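Putative fimbrium anchoring subunit Fim4B (PDB 5CAG) is a putative anchoring subunit of a Bacteroides fimbrium, probably a lipoprotein that holds the pilus to the outer membrane. Local coordinates at residues P65-V71 with I122-E128; A153-V159 with I283-P288. One frame throughout, in Å; residues are numbered along the deposited sequence.

Interaction 1 (P65-V71 with I122-E128)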
loop_
_atom_site.group_PDB
_atom_site.type_symbol
_atom_site.label_atom_id
_atom_site.label_comp_id
_atom_site.label_asym_id
_atom_site.label_seq_id
_atom_site.Cartn_x
_atom_site.Cartn_y
_atom_site.Cartn_z
ATOM N N PRO A 65 20.208 10.924 -19.240
ATOM C CA PRO A 65 20.631 12.076 -20.066
ATOM C C PRO A 65 20.093 13.385 -19.464
ATOM O O PRO A 65 19.129 13.320 -18.700
ATOM C CB PRO A 65 20.028 11.777 -21.437
ATOM C CG PRO A 65 18.850 10.891 -21.157
ATOM C CD PRO A 65 19.068 10.198 -19.839
ATOM N N PRO A 66 20.655 14.582 -19.742
ATOM C CA PRO A 66 20.105 15.797 -19.103
ATOM C C PRO A 66 18.666 16.123 -19.550
ATOM O O PRO A 66 18.221 15.704 -20.629
ATOM C CB PRO A 66 21.098 16.895 -19.503
ATOM C CG PRO A 66 22.346 16.156 -19.904
ATOM C CD PRO A 66 21.835 14.907 -20.564
ATOM N N GLY A 67 17.940 16.814 -18.675
ATOM C CA GLY A 67 16.556 17.213 -18.902
ATOM C C GLY A 67 15.714 17.263 -17.642
ATOM O O GLY A 67 16.189 16.911 -16.555
ATOM N N ARG A 68 14.456 17.729 -17.787
ATOM C CA ARG A 68 13.476 17.800 -16.698
ATOM C C ARG A 68 12.703 16.491 -16.650
ATOM O O ARG A 68 12.173 16.045 -17.680
ATOM C CB ARG A 68 12.499 18.977 -16.871
ATOM C CG ARG A 68 13.044 20.382 -16.602
ATOM C CD ARG A 68 11.932 21.439 -16.573
ATOM N NE ARG A 68 10.953 21.276 -17.657
ATOM C CZ ARG A 68 9.642 21.116 -17.482
ATOM N NH1 ARG A 68 9.117 21.139 -16.261
ATOM N NH2 ARG A 68 8.842 20.948 -18.529
ATOM N N TYR A 69 12.637 15.881 -15.460
ATOM C CA TYR A 69 11.955 14.612 -15.225
ATOM C C TYR A 69 11.034 14.609 -14.020
ATOM O O TYR A 69 11.103 15.482 -13.154
ATOM C CB TYR A 69 12.984 13.499 -14.955
ATOM C CG TYR A 69 13.953 13.234 -16.071
ATOM C CD1 TYR A 69 13.643 12.335 -17.089
ATOM C CD2 TYR A 69 15.210 13.824 -16.080
ATOM C CE1 TYR A 69 14.537 12.082 -18.126
ATOM C CE2 TYR A 69 16.112 13.585 -17.115
ATOM C CZ TYR A 69 15.775 12.703 -18.129
ATOM O OH TYR A 69 16.665 12.448 -19.138
ATOM N N SER A 70 10.240 13.553 -13.929
ATOM C CA SER A 70 9.433 13.181 -12.784
ATOM C C SER A 70 10.045 11.850 -12.356
ATOM O O SER A 70 10.413 11.074 -13.237
ATOM C CB SER A 70 7.964 13.088 -13.168
ATOM O OG SER A 70 7.411 14.366 -13.429
ATOM N N VAL A 71 10.283 11.607 -11.064
ATOM C CA VAL A 71 10.967 10.360 -10.694
ATOM C C VAL A 71 10.118 9.504 -9.744
ATOM O O VAL A 71 9.370 10.053 -8.923
ATOM C CB VAL A 71 12.368 10.649 -10.069
ATOM C CG1 VAL A 71 13.149 9.365 -9.804
ATOM C CG2 VAL A 71 13.185 11.585 -10.945
ATOM N N ILE A 122 9.254 12.305 -6.895
ATOM C CA ILE A 122 9.649 13.701 -7.105
ATOM C C ILE A 122 8.889 14.172 -8.332
ATOM O O ILE A 122 9.022 13.536 -9.383
ATOM C CB ILE A 122 11.185 13.825 -7.278
ATOM C CG1 ILE A 122 11.944 13.227 -6.088
ATOM C CG2 ILE A 122 11.586 15.269 -7.530
ATOM C CD1 ILE A 122 13.350 12.753 -6.411
ATOM N N ASP A 123 8.040 15.217 -8.199
ATOM C CA ASP A 123 7.267 15.715 -9.337
ATOM C C ASP A 123 8.186 16.348 -10.384
ATOM O O ASP A 123 7.931 16.186 -11.578
ATOM C CB ASP A 123 6.180 16.706 -8.914
ATOM C CG ASP A 123 4.981 16.140 -8.174
ATOM O OD1 ASP A 123 4.741 14.895 -8.265
ATOM O OD2 ASP A 123 4.239 16.939 -7.557
ATOM N N GLU A 124 9.255 17.057 -9.952
ATOM C CA GLU A 124 10.199 17.656 -10.897
ATOM C C GLU A 124 11.627 17.689 -10.358
ATOM O O GLU A 124 11.878 18.275 -9.295
ATOM C CB GLU A 124 9.787 19.063 -11.354
ATOM C CG GLU A 124 10.472 19.409 -12.663
ATOM C CD GLU A 124 10.326 20.829 -13.156
ATOM O OE1 GLU A 124 9.187 21.243 -13.478
ATOM O OE2 GLU A 124 11.370 21.506 -13.290
ATOM N N LEU A 125 12.549 17.067 -11.144
ATOM C CA LEU A 125 13.995 16.987 -10.948
ATOM C C LEU A 125 14.679 17.359 -12.258
ATOM O O LEU A 125 14.373 16.758 -13.285
ATOM C CB LEU A 125 14.418 15.580 -10.487
ATOM C CG LEU A 125 15.902 15.379 -10.166
ATOM C CD1 LEU A 125 16.285 16.091 -8.898
ATOM C CD2 LEU A 125 16.239 13.923 -10.023
ATOM N N LYS A 126 15.586 18.358 -12.235
ATOM C CA LYS A 126 16.286 18.829 -13.435
ATOM C C LYS A 126 17.752 18.353 -13.420
ATOM O O LYS A 126 18.590 18.935 -12.718
ATOM C CB LYS A 126 16.182 20.373 -13.543
ATOM C CG LYS A 126 16.684 20.997 -14.849
ATOM C CD LYS A 126 16.487 22.512 -14.854
ATOM C CE LYS A 126 17.196 23.221 -15.985
ATOM N NZ LYS A 126 17.312 24.693 -15.735
ATOM N N ILE A 127 18.051 17.288 -14.198
ATOM C CA ILE A 127 19.416 16.772 -14.343
ATOM C C ILE A 127 20.124 17.682 -15.344
ATOM O O ILE A 127 19.729 17.748 -16.510
ATOM C CB ILE A 127 19.459 15.263 -14.742
ATOM C CG1 ILE A 127 19.199 14.374 -13.537
ATOM C CG2 ILE A 127 20.788 14.858 -15.388
ATOM C CD1 ILE A 127 17.850 13.965 -13.451
ATOM N N GLU A 128 21.130 18.422 -14.877
ATOM C CA GLU A 128 21.853 19.342 -15.749
ATOM C C GLU A 128 22.971 18.606 -16.498
ATOM O O GLU A 128 23.330 17.471 -16.139
ATOM C CB GLU A 128 22.419 20.528 -14.941
ATOM C CG GLU A 128 21.365 21.497 -14.417
ATOM C CD GLU A 128 21.086 22.733 -15.257
ATOM O OE1 GLU A 128 21.443 22.749 -16.460
ATOM O OE2 GLU A 128 20.498 23.692 -14.706
#

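Interaction 2 (A153-V159 with I283-P288)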
loop_
_atom_site.group_PDB
_atom_site.type_symbol
_atom_site.label_atom_id
_atom_site.label_comp_id
_atom_site.label_asym_id
_atom_site.label_seq_id
_atom_site.Cartn_x
_atom_site.Cartn_y
_atom_site.Cartn_z
ATOM N N ALA A 153 -16.739 -10.724 21.693
ATOM C CA ALA A 153 -17.872 -11.388 21.033
ATOM C C ALA A 153 -18.348 -12.664 21.780
ATOM O O ALA A 153 -17.562 -13.587 22.060
ATOM C CB ALA A 153 -17.523 -11.716 19.603
ATOM N N LYS A 154 -19.661 -12.700 22.085
ATOM C CA LYS A 154 -20.314 -13.801 22.800
ATOM C C LYS A 154 -20.602 -14.976 21.867
ATOM O O LYS A 154 -20.958 -14.778 20.699
ATOM C CB LYS A 154 -21.625 -13.309 23.449
ATOM C CG LYS A 154 -22.243 -14.244 24.503
ATOM C CD LYS A 154 -23.539 -13.678 25.117
ATOM C CE LYS A 154 -24.403 -14.730 25.786
ATOM N NZ LYS A 154 -25.661 -14.160 26.365
ATOM N N GLY A 155 -20.469 -16.183 22.408
ATOM C CA GLY A 155 -20.780 -17.416 21.697
ATOM C C GLY A 155 -19.891 -17.743 20.521
ATOM O O GLY A 155 -20.375 -18.169 19.466
ATOM N N LEU A 156 -18.580 -17.601 20.705
ATOM C CA LEU A 156 -17.679 -17.941 19.622
ATOM C C LEU A 156 -17.577 -19.452 19.512
ATOM O O LEU A 156 -17.100 -19.956 18.494
ATOM C CB LEU A 156 -16.292 -17.292 19.797
ATOM C CG LEU A 156 -16.211 -15.769 19.755
ATOM C CD1 LEU A 156 -14.873 -15.329 20.176
ATOM C CD2 LEU A 156 -16.510 -15.213 18.374
ATOM N N GLU A 157 -18.073 -20.188 20.528
ATOM C CA GLU A 157 -18.084 -21.658 20.517
ATOM C C GLU A 157 -18.859 -22.185 19.309
ATOM O O GLU A 157 -18.612 -23.299 18.853
ATOM C CB GLU A 157 -18.673 -22.237 21.822
ATOM C CG GLU A 157 -20.133 -21.908 22.118
ATOM C CD GLU A 157 -20.357 -20.945 23.266
ATOM O OE1 GLU A 157 -19.603 -19.945 23.378
ATOM O OE2 GLU A 157 -21.304 -21.189 24.051
ATOM N N TYR A 158 -19.793 -21.361 18.800
ATOM C CA TYR A 158 -20.641 -21.649 17.657
ATOM C C TYR A 158 -19.971 -21.243 16.332
ATOM O O TYR A 158 -20.502 -21.562 15.271
ATOM C CB TYR A 158 -21.988 -20.926 17.821
ATOM C CG TYR A 158 -22.681 -21.213 19.132
ATOM C CD1 TYR A 158 -22.818 -22.515 19.602
ATOM C CD2 TYR A 158 -23.232 -20.184 19.890
ATOM C CE1 TYR A 158 -23.456 -22.785 20.813
ATOM C CE2 TYR A 158 -23.892 -20.444 21.094
ATOM C CZ TYR A 158 -24.000 -21.748 21.553
ATOM O OH TYR A 158 -24.633 -22.016 22.746
ATOM N N VAL A 159 -18.811 -20.574 16.383
ATOM C CA VAL A 159 -18.140 -20.125 15.174
ATOM C C VAL A 159 -17.120 -21.156 14.708
ATOM O O VAL A 159 -16.348 -21.683 15.513
ATOM C CB VAL A 159 -17.476 -18.732 15.331
ATOM C CG1 VAL A 159 -16.721 -18.354 14.067
ATOM C CG2 VAL A 159 -18.500 -17.653 15.665
ATOM N N ILE A 283 -21.507 -7.816 20.353
ATOM C CA ILE A 283 -21.567 -8.877 19.336
ATOM C C ILE A 283 -21.946 -10.196 20.006
ATOM O O ILE A 283 -21.255 -10.651 20.920
ATOM C CB ILE A 283 -20.262 -9.018 18.491
ATOM C CG1 ILE A 283 -20.083 -7.828 17.553
ATOM C CG2 ILE A 283 -20.262 -10.301 17.674
ATOM C CD1 ILE A 283 -18.670 -7.524 17.224
ATOM N N GLU A 284 -23.023 -10.817 19.536
ATOM C CA GLU A 284 -23.406 -12.125 20.038
ATOM C C GLU A 284 -23.723 -13.048 18.887
ATOM O O GLU A 284 -24.588 -12.730 18.074
ATOM C CB GLU A 284 -24.600 -12.043 20.999
ATOM C CG GLU A 284 -25.110 -13.412 21.447
ATOM C CD GLU A 284 -26.039 -13.473 22.645
ATOM O OE1 GLU A 284 -26.386 -12.408 23.212
ATOM O OE2 GLU A 284 -26.382 -14.608 23.049
ATOM N N VAL A 285 -23.046 -14.198 18.832
ATOM C CA VAL A 285 -23.319 -15.229 17.831
ATOM C C VAL A 285 -24.423 -16.132 18.407
ATOM O O VAL A 285 -24.273 -16.687 19.506
ATOM C CB VAL A 285 -22.068 -16.022 17.384
ATOM C CG1 VAL A 285 -22.442 -17.115 16.392
ATOM C CG2 VAL A 285 -21.029 -15.091 16.779
ATOM N N ASP A 286 -25.546 -16.229 17.689
ATOM C CA ASP A 286 -26.682 -17.027 18.134
ATOM C C ASP A 286 -26.450 -18.487 17.798
ATOM O O ASP A 286 -26.009 -18.794 16.688
ATOM C CB ASP A 286 -27.982 -16.508 17.508
ATOM C CG ASP A 286 -28.245 -15.040 17.800
ATOM O OD1 ASP A 286 -28.389 -14.684 19.000
ATOM O OD2 ASP A 286 -28.295 -14.246 16.837
ATOM N N LYS A 287 -26.712 -19.378 18.777
ATOM C CA LYS A 287 -26.582 -20.829 18.657
ATOM C C LYS A 287 -27.240 -21.292 17.361
ATOM O O LYS A 287 -28.352 -20.852 17.062
ATOM C CB LYS A 287 -27.207 -21.550 19.877
ATOM C CG LYS A 287 -27.004 -23.079 19.916
ATOM C CD LYS A 287 -27.551 -23.731 21.204
ATOM C CE LYS A 287 -26.659 -24.826 21.765
ATOM N NZ LYS A 287 -27.109 -25.289 23.109
ATOM N N PRO A 288 -26.555 -22.124 16.545
ATOM C CA PRO A 288 -27.168 -22.568 15.290
ATOM C C PRO A 288 -28.482 -23.290 15.539
ATOM O O PRO A 288 -28.632 -23.989 16.553
ATOM C CB PRO A 288 -26.114 -23.497 14.681
ATOM C CG PRO A 288 -25.203 -23.835 15.763
ATOM C CD PRO A 288 -25.208 -22.701 16.715
#

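Interaction 1 (P65-V71 with I122-E128)
Val71, Arg68 and Ile127 lose the most surface where residues 67-71 pair with residues 122-127 as antiparallel beta strands, with a bulge. The ladder lies in a region whose sequence family suggests a transthyretin-like beta fold for this FimB/Mfa2-family protein. Tyr69 and Leu125 form a hydrogen-bonded pair, with 2.9 Å from Tyr69 N to Leu125 O. Gly67 pairs with Ile127 in the same way. The bulge then shifts the register by one residue, so Val71 faces Ile122.

Val71, Tyr69, Leu125 and Ile127 share one face of the sheet. Val71 CG2 meets Leu125 CD2 at 4.0 Å, and Phe41 and Trp138 also cover Val71. Ile127 has CG1 anti to its carbonyl carbon (chi1 -78°). CD1 at the end of that branch reaches Tyr69 CD2 at 3.7 Å, and the two side chains cross at about a right angle. The other branch of Ile127, CG2, rests against Pro66 CA at 3.9 Å.

Arg68 lies on the other face, with Lys126. Its chain bends at chi3 and brings NH1 to Glu124 OE1 in a salt bridge of 2.8 Å. The bond is bent and weak as a hydrogen bond. The carboxylate meets the guanidinium at its edge, with the two planes 74° apart. Lys44 is a second partner of the same oxygen. At the bulge, Ser70 OG donates a hydrogen bond to Asp123 O at 2.6 Å, tilted 28° from the carbonyl plane.

Interaction 2 (A153-V159 with I283-P288)
Lys287 lies across one face of the Tyr158 ring, and the two side chains cross obliquely. Its CA sits 3.7 Å from the centroid of the Tyr158 ring, in a CH-pi contact only 16° off the normal. Farther along the lysine, CB and CG follow the ring toward CZ, and Lys287 CE comes to 3.6 Å from Tyr158 OH. Glu157 CG lies over the opposite face, so the ring is held between two aliphatic groups. Tyr158 turns its CG anti to the carbonyl carbon (chi1 -53°), which sets the ring against Lys287. Pro288 CD touches Tyr158 CD1 at 3.8 Å, and these two side chains cross at about a right angle.

Val285 points toward the 153-159 segment. Its CG2 meets Val159 CG2 at 3.8 Å, again nearly crosswise, and Phe237 packs on both valines.

The end of strand 134-154 pairs weakly and in parallel with the short strand 283-284; a 3-10 turn follows at 156-158. Val285 N gives a nearly straight bond of 2.9 Å to Lys154 O, and Lys154 N bonds to Ile283 O. Lys154 and Glu284 lie side by side, pointing the same way, with Lys154 NZ and Glu284 OE2 3.4 Å apart in a salt bridge.

The chemistry is thus divided. Two backbone bonds and a surface ion pair tie the first residues, while aromatic and aliphatic contacts hold the C-terminal segment beyond them.

Overall arrangement
Interaction 1 and interaction 2 lie on opposite sides of the centre of the chain. Their centres are about 59 Å apart and their nearest atoms about 41 Å apart. Strand 118-127 of interaction 1 is followed in the chain by strand 134-154, which pairs antiparallel with it and runs on to interaction 2. This long strand, interrupted by a bulge or short loop, connects the two regions. Both segments of interaction 1 and segment 153-159 belong to the sequence family that suggests a transthyretin-like fold. Segment 283-288 comes from late in the chain. A sulfate ion, probably from crystallisation, lies about 6 Å from the Asp123 side chain in interaction 1.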